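Local structure of penicillin-binding protein A (Mycobacterium tuberculosis, 3UN7) at residues V54-T59 against P150-N155; P388-A393 against A416-Q421. The protein probably acts as a transpeptidase that cross-links the peptidoglycan of the mycobacterial cell wall and takes part in regulating cell length. All coordinates share one frame; numbering follows the deposited sequence.

Contact 1 of 2, residues V54-T59 against P150-N155; sequences VYAPVT and PSYDPN
A56 and P154 mark the closest approach of the two backbones, their CA atoms 6.5 Å apart, where a helix passes a largely irregular segment. The arrangement is a plain interdomain packing contact. Helix 52-59, in the N-terminal dimerisation region, meets the connection that leaves strand 143-149 of the transpeptidase sheet. Its centre is one methyl group: A56 points its CB at the connection, and the side chains of S151, Y152 and P154 gather around it. S151 comes closest, with OG 3.3 Å from A56 CB. That approach is not a polar bond; the hydroxyl instead donates to the carbonyl of E53, one turn earlier on the same helix, so the serine is tied to the helix backbone while it borders the methyl. Because OG lies anti to the serine's own nitrogen (chi1 -165°), it reaches across to the helix, and P57 CD also borders it at 4.0 Å. A chi1 of 69° seats Y152 CG between its own backbone N and carbonyl carbon, and the ring then brings CE2 within 3.6 Å of A56 CB. The methyl meets this ring obliquely. P154 completes the group, its CG 3.8 Å from A56 CB and more loosely beside T59. No hydrogen bond joins the two segments, so apart from the serine's tie to E53 the fit depends on shape and apolar cover. W118 of helix 111-123 touches both V54 and S151. D153 takes the N-cap position before the short, weakly bonded helix 154-157. Its OD1 offers the syn lone pair to N155 ND2, which also bonds to Y49 O, while N155 N, 2.8 Å from D153 OD1, meets it from 50° above the carboxylate plane.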
loop_
_atom_site.group_PDB
_atom_site.type_symbol
_atom_site.label_atom_id
_atom_site.label_comp_id
_atom_site.label_asym_id
_atom_site.label_seq_id
_atom_site.Cartn_x
_atom_site.Cartn_y
_atom_site.Cartn_z
ATOM N N VAL A 54 -7.060 14.619 -0.413
ATOM C CA VAL A 54 -7.215 13.332 -1.069
ATOM C C VAL A 54 -5.975 12.943 -1.882
ATOM O O VAL A 54 -5.483 11.816 -1.736
ATOM C CB VAL A 54 -8.449 13.287 -1.978
ATOM C CG1 VAL A 54 -8.517 11.943 -2.709
ATOM C CG2 VAL A 54 -9.719 13.521 -1.155
ATOM N N TYR A 55 -5.472 13.864 -2.712
ATOM C CA TYR A 55 -4.329 13.554 -3.604
ATOM C C TYR A 55 -2.958 14.022 -3.118
ATOM O O TYR A 55 -1.976 13.872 -3.831
ATOM C CB TYR A 55 -4.586 14.084 -5.031
ATOM C CG TYR A 55 -5.769 13.409 -5.673
ATOM C CD1 TYR A 55 -7.040 13.968 -5.571
ATOM C CD2 TYR A 55 -5.624 12.202 -6.366
ATOM C CE1 TYR A 55 -8.167 13.349 -6.152
ATOM C CE2 TYR A 55 -6.741 11.581 -6.968
ATOM C CZ TYR A 55 -7.997 12.162 -6.833
ATOM O OH TYR A 55 -9.094 11.571 -7.376
ATOM N N ALA A 56 -2.877 14.588 -1.914
ATOM C CA ALA A 56 -1.575 15.000 -1.362
ATOM C C ALA A 56 -0.473 13.924 -1.444
ATOM O O ALA A 56 0.654 14.239 -1.792
ATOM C CB ALA A 56 -1.721 15.521 0.062
ATOM N N PRO A 57 -0.788 12.648 -1.128
ATOM C CA PRO A 57 0.228 11.602 -1.250
ATOM C C PRO A 57 0.742 11.405 -2.683
ATOM O O PRO A 57 1.841 10.870 -2.871
ATOM C CB PRO A 57 -0.533 10.344 -0.799
ATOM C CG PRO A 57 -1.543 10.865 0.163
ATOM C CD PRO A 57 -2.035 12.098 -0.564
ATOM N N VAL A 58 -0.060 11.830 -3.667
ATOM C CA VAL A 58 0.312 11.725 -5.062
ATOM C C VAL A 58 0.976 13.031 -5.521
ATOM O O VAL A 58 2.087 13.002 -6.032
ATOM C CB VAL A 58 -0.915 11.364 -5.961
ATOM C CG1 VAL A 58 -0.539 11.417 -7.452
ATOM C CG2 VAL A 58 -1.443 9.994 -5.615
ATOM N N THR A 59 0.309 14.168 -5.332
ATOM C CA THR A 59 0.866 15.433 -5.849
ATOM C C THR A 59 2.071 15.903 -5.031
ATOM O O THR A 59 3.036 16.390 -5.587
ATOM C CB THR A 59 -0.183 16.570 -5.907
ATOM O OG1 THR A 59 -0.622 16.876 -4.587
ATOM C CG2 THR A 59 -1.388 16.185 -6.791
ATOM N N PRO A 150 -4.233 10.636 8.433
ATOM C CA PRO A 150 -4.764 11.926 7.987
ATOM C C PRO A 150 -3.888 12.470 6.858
ATOM O O PRO A 150 -2.778 11.984 6.659
ATOM C CB PRO A 150 -4.643 12.816 9.239
ATOM C CG PRO A 150 -3.519 12.199 10.036
ATOM C CD PRO A 150 -3.681 10.712 9.802
ATOM N N SER A 151 -4.395 13.447 6.115
ATOM C CA SER A 151 -3.607 14.095 5.073
ATOM C C SER A 151 -3.571 15.588 5.382
ATOM O O SER A 151 -3.965 16.000 6.469
ATOM C CB SER A 151 -4.204 13.808 3.701
ATOM O OG SER A 151 -3.288 14.136 2.667
ATOM N N TYR A 152 -3.095 16.394 4.440
ATOM C CA TYR A 152 -2.929 17.825 4.648
ATOM C C TYR A 152 -3.295 18.541 3.358
ATOM O O TYR A 152 -3.452 17.909 2.317
ATOM C CB TYR A 152 -1.481 18.147 5.025
ATOM C CG TYR A 152 -0.521 17.947 3.889
ATOM C CD1 TYR A 152 -0.086 19.034 3.116
ATOM C CD2 TYR A 152 -0.073 16.669 3.547
ATOM C CE1 TYR A 152 0.764 18.852 2.036
ATOM C CE2 TYR A 152 0.786 16.482 2.476
ATOM C CZ TYR A 152 1.194 17.574 1.723
ATOM O OH TYR A 152 2.058 17.383 0.671
ATOM N N ASP A 153 -3.383 19.858 3.424
ATOM C CA ASP A 153 -3.765 20.649 2.257
ATOM C C ASP A 153 -2.527 21.308 1.620
ATOM O O ASP A 153 -2.015 22.286 2.151
ATOM C CB ASP A 153 -4.798 21.692 2.697
ATOM C CG ASP A 153 -5.248 22.591 1.570
ATOM O OD1 ASP A 153 -4.789 22.416 0.425
ATOM O OD2 ASP A 153 -6.095 23.472 1.839
ATOM N N PRO A 154 -2.036 20.767 0.481
ATOM C CA PRO A 154 -0.872 21.390 -0.172
ATOM C C PRO A 154 -1.080 22.841 -0.581
ATOM O O PRO A 154 -0.104 23.529 -0.810
ATOM C CB PRO A 154 -0.653 20.511 -1.417
ATOM C CG PRO A 154 -1.220 19.169 -1.000
ATOM C CD PRO A 154 -2.466 19.559 -0.248
ATOM N N ASN A 155 -2.331 23.309 -0.642
ATOM C CA ASN A 155 -2.598 24.726 -0.956
ATOM C C ASN A 155 -1.976 25.651 0.068
ATOM O O ASN A 155 -1.594 26.774 -0.254
ATOM C CB ASN A 155 -4.097 25.012 -1.081
ATOM C CG ASN A 155 -4.690 24.374 -2.311
ATOM O OD1 ASN A 155 -4.364 24.768 -3.434
ATOM N ND2 ASN A 155 -5.538 23.353 -2.114
#

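Contact 2 of 2, residues P388-A393 against A416-Q421; sequences PGVQIA and AFAPAQ
A393 and F417 exchange two backbone hydrogen bonds as an antiparallel hydrogen-bonded pair, with F417 N 2.8 Å from A393 O and A393 N 3.0 Å from F417 O. The pair lies where strand 393-399, an outermost strand of the five-stranded transpeptidase sheet and the one that carries the KTG motif of this family, begins beside strand 411-418. A third backbone bond, outside the regular pairing, runs from A420 N to Q391 O at 2.8 Å, tilted 33° from the carbonyl plane, just beyond the cis peptide that precedes P419. On one side of the sheet the A393 methyl sits over a face of the F417 ring, 3.7 Å from its centroid, a CH-pi contact. A420 CB packs next to that methyl, and I327 and A328 of helix 317-328 and T371 of helix 364-379 also touch F417. On the other side I392 divides its branches: CG2 leans on A416 CB, while CG1 meets A418 CB at 3.9 Å. V390 CG1 adds to the same alanine, and I454 of helix 446-458 lies against A416 and A418. The extended Q391 side chain, with CG anti to the backbone N, brings OE1 3.5 Å from A420 CB.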
loop_
_atom_site.group_PDB
_atom_site.type_symbol
_atom_site.label_atom_id
_atom_site.label_comp_id
_atom_site.label_asym_id
_atom_site.label_seq_id
_atom_site.Cartn_x
_atom_site.Cartn_y
_atom_site.Cartn_z
ATOM N N PRO A 388 -22.175 -8.266 -4.931
ATOM C CA PRO A 388 -22.900 -9.275 -5.711
ATOM C C PRO A 388 -22.185 -9.656 -7.009
ATOM O O PRO A 388 -21.891 -8.788 -7.836
ATOM C CB PRO A 388 -24.221 -8.573 -6.038
ATOM C CG PRO A 388 -24.426 -7.644 -4.901
ATOM C CD PRO A 388 -23.060 -7.165 -4.503
ATOM N N GLY A 389 -21.895 -10.948 -7.164
ATOM C CA GLY A 389 -21.306 -11.477 -8.398
ATOM C C GLY A 389 -19.822 -11.194 -8.528
ATOM O O GLY A 389 -19.262 -11.253 -9.625
ATOM N N VAL A 390 -19.187 -10.855 -7.413
ATOM C CA VAL A 390 -17.756 -10.617 -7.411
ATOM C C VAL A 390 -17.124 -11.436 -6.298
ATOM O O VAL A 390 -17.414 -11.251 -5.107
ATOM C CB VAL A 390 -17.381 -9.106 -7.305
ATOM C CG1 VAL A 390 -15.900 -8.940 -6.999
ATOM C CG2 VAL A 390 -17.720 -8.362 -8.604
ATOM N N GLN A 391 -16.280 -12.369 -6.716
ATOM C CA GLN A 391 -15.546 -13.223 -5.799
ATOM C C GLN A 391 -14.246 -12.530 -5.406
ATOM O O GLN A 391 -13.454 -12.140 -6.265
ATOM C CB GLN A 391 -15.247 -14.565 -6.468
ATOM C CG GLN A 391 -14.710 -15.615 -5.531
ATOM C CD GLN A 391 -14.354 -16.901 -6.250
ATOM O OE1 GLN A 391 -13.601 -16.897 -7.232
ATOM N NE2 GLN A 391 -14.887 -18.014 -5.761
ATOM N N ILE A 392 -14.039 -12.380 -4.105
ATOM C CA ILE A 392 -12.871 -11.663 -3.596
ATOM C C ILE A 392 -11.981 -12.681 -2.895
ATOM O O ILE A 392 -12.487 -13.529 -2.159
ATOM C CB ILE A 392 -13.284 -10.556 -2.595
ATOM C CG1 ILE A 392 -14.094 -9.466 -3.292
ATOM C CG2 ILE A 392 -12.059 -9.933 -1.901
ATOM C CD1 ILE A 392 -14.669 -8.419 -2.333
ATOM N N ALA A 393 -10.677 -12.611 -3.158
ATOM C CA ALA A 393 -9.682 -13.367 -2.422
ATOM C C ALA A 393 -9.079 -12.364 -1.455
ATOM O O ALA A 393 -8.692 -11.269 -1.868
ATOM C CB ALA A 393 -8.600 -13.895 -3.365
ATOM N N ALA A 416 -6.231 -7.909 -0.485
ATOM C CA ALA A 416 -7.244 -8.581 -1.303
ATOM C C ALA A 416 -7.061 -8.354 -2.781
ATOM O O ALA A 416 -6.350 -7.446 -3.196
ATOM C CB ALA A 416 -8.658 -8.145 -0.872
ATOM N N PHE A 417 -7.679 -9.222 -3.570
ATOM C CA PHE A 417 -7.784 -9.011 -5.005
ATOM C C PHE A 417 -9.091 -9.575 -5.546
ATOM O O PHE A 417 -9.723 -10.410 -4.908
ATOM C CB PHE A 417 -6.542 -9.526 -5.751
ATOM C CG PHE A 417 -6.275 -10.989 -5.584
ATOM C CD1 PHE A 417 -6.797 -11.908 -6.494
ATOM C CD2 PHE A 417 -5.450 -11.453 -4.549
ATOM C CE1 PHE A 417 -6.520 -13.274 -6.361
ATOM C CE2 PHE A 417 -5.168 -12.813 -4.416
ATOM C CZ PHE A 417 -5.704 -13.724 -5.324
ATOM N N ALA A 418 -9.507 -9.086 -6.709
ATOM C CA ALA A 418 -10.803 -9.426 -7.268
ATOM C C ALA A 418 -10.857 -8.997 -8.737
ATOM O O ALA A 418 -10.111 -8.114 -9.127
ATOM C CB ALA A 418 -11.920 -8.723 -6.471
ATOM N N PRO A 419 -11.707 -9.651 -9.566
ATOM C CA PRO A 419 -12.410 -10.898 -9.267
ATOM C C PRO A 419 -11.363 -11.974 -9.086
ATOM O O PRO A 419 -10.354 -11.965 -9.800
ATOM C CB PRO A 419 -13.218 -11.170 -10.547
ATOM C CG PRO A 419 -13.328 -9.852 -11.221
ATOM C CD PRO A 419 -12.031 -9.163 -10.918
ATOM N N ALA A 420 -11.566 -12.883 -8.140
ATOM C CA ALA A 420 -10.499 -13.794 -7.756
ATOM C C ALA A 420 -9.977 -14.640 -8.911
ATOM O O ALA A 420 -8.800 -15.008 -8.926
ATOM C CB ALA A 420 -10.938 -14.692 -6.594
ATOM N N GLN A 421 -10.846 -14.948 -9.870
ATOM C CA GLN A 421 -10.483 -15.875 -10.951
ATOM C C GLN A 421 -9.831 -15.207 -12.157
ATOM O O GLN A 421 -9.222 -15.893 -12.987
ATOM C CB GLN A 421 -11.681 -16.702 -11.391
ATOM C CG GLN A 421 -11.950 -17.880 -10.494
ATOM C CD GLN A 421 -13.195 -18.634 -10.875
ATOM O OE1 GLN A 421 -14.224 -18.516 -10.216
ATOM N NE2 GLN A 421 -13.113 -19.426 -11.935
#

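How the contacts relate
Followed from the N terminus, contact 1 comes first: some ninety residues, through the rest of the N-terminal region and the first two transpeptidase strands, separate 54-59 from 150-155, which closes the loop. Contact 2 opens much later and spans only 22 intervening residues, a short excursion through strands 393-399 and 411-418. The two are therefore in series, neither nested nor crossed. Their centres lie 30 Å apart, with nearest atoms about 18 Å apart. Contact 1 joins helix 52-59 of the N-terminal region to the connection that follows strand 143-149, whereas contact 2 works inside the transpeptidase sheet, at the edge opposite that strand.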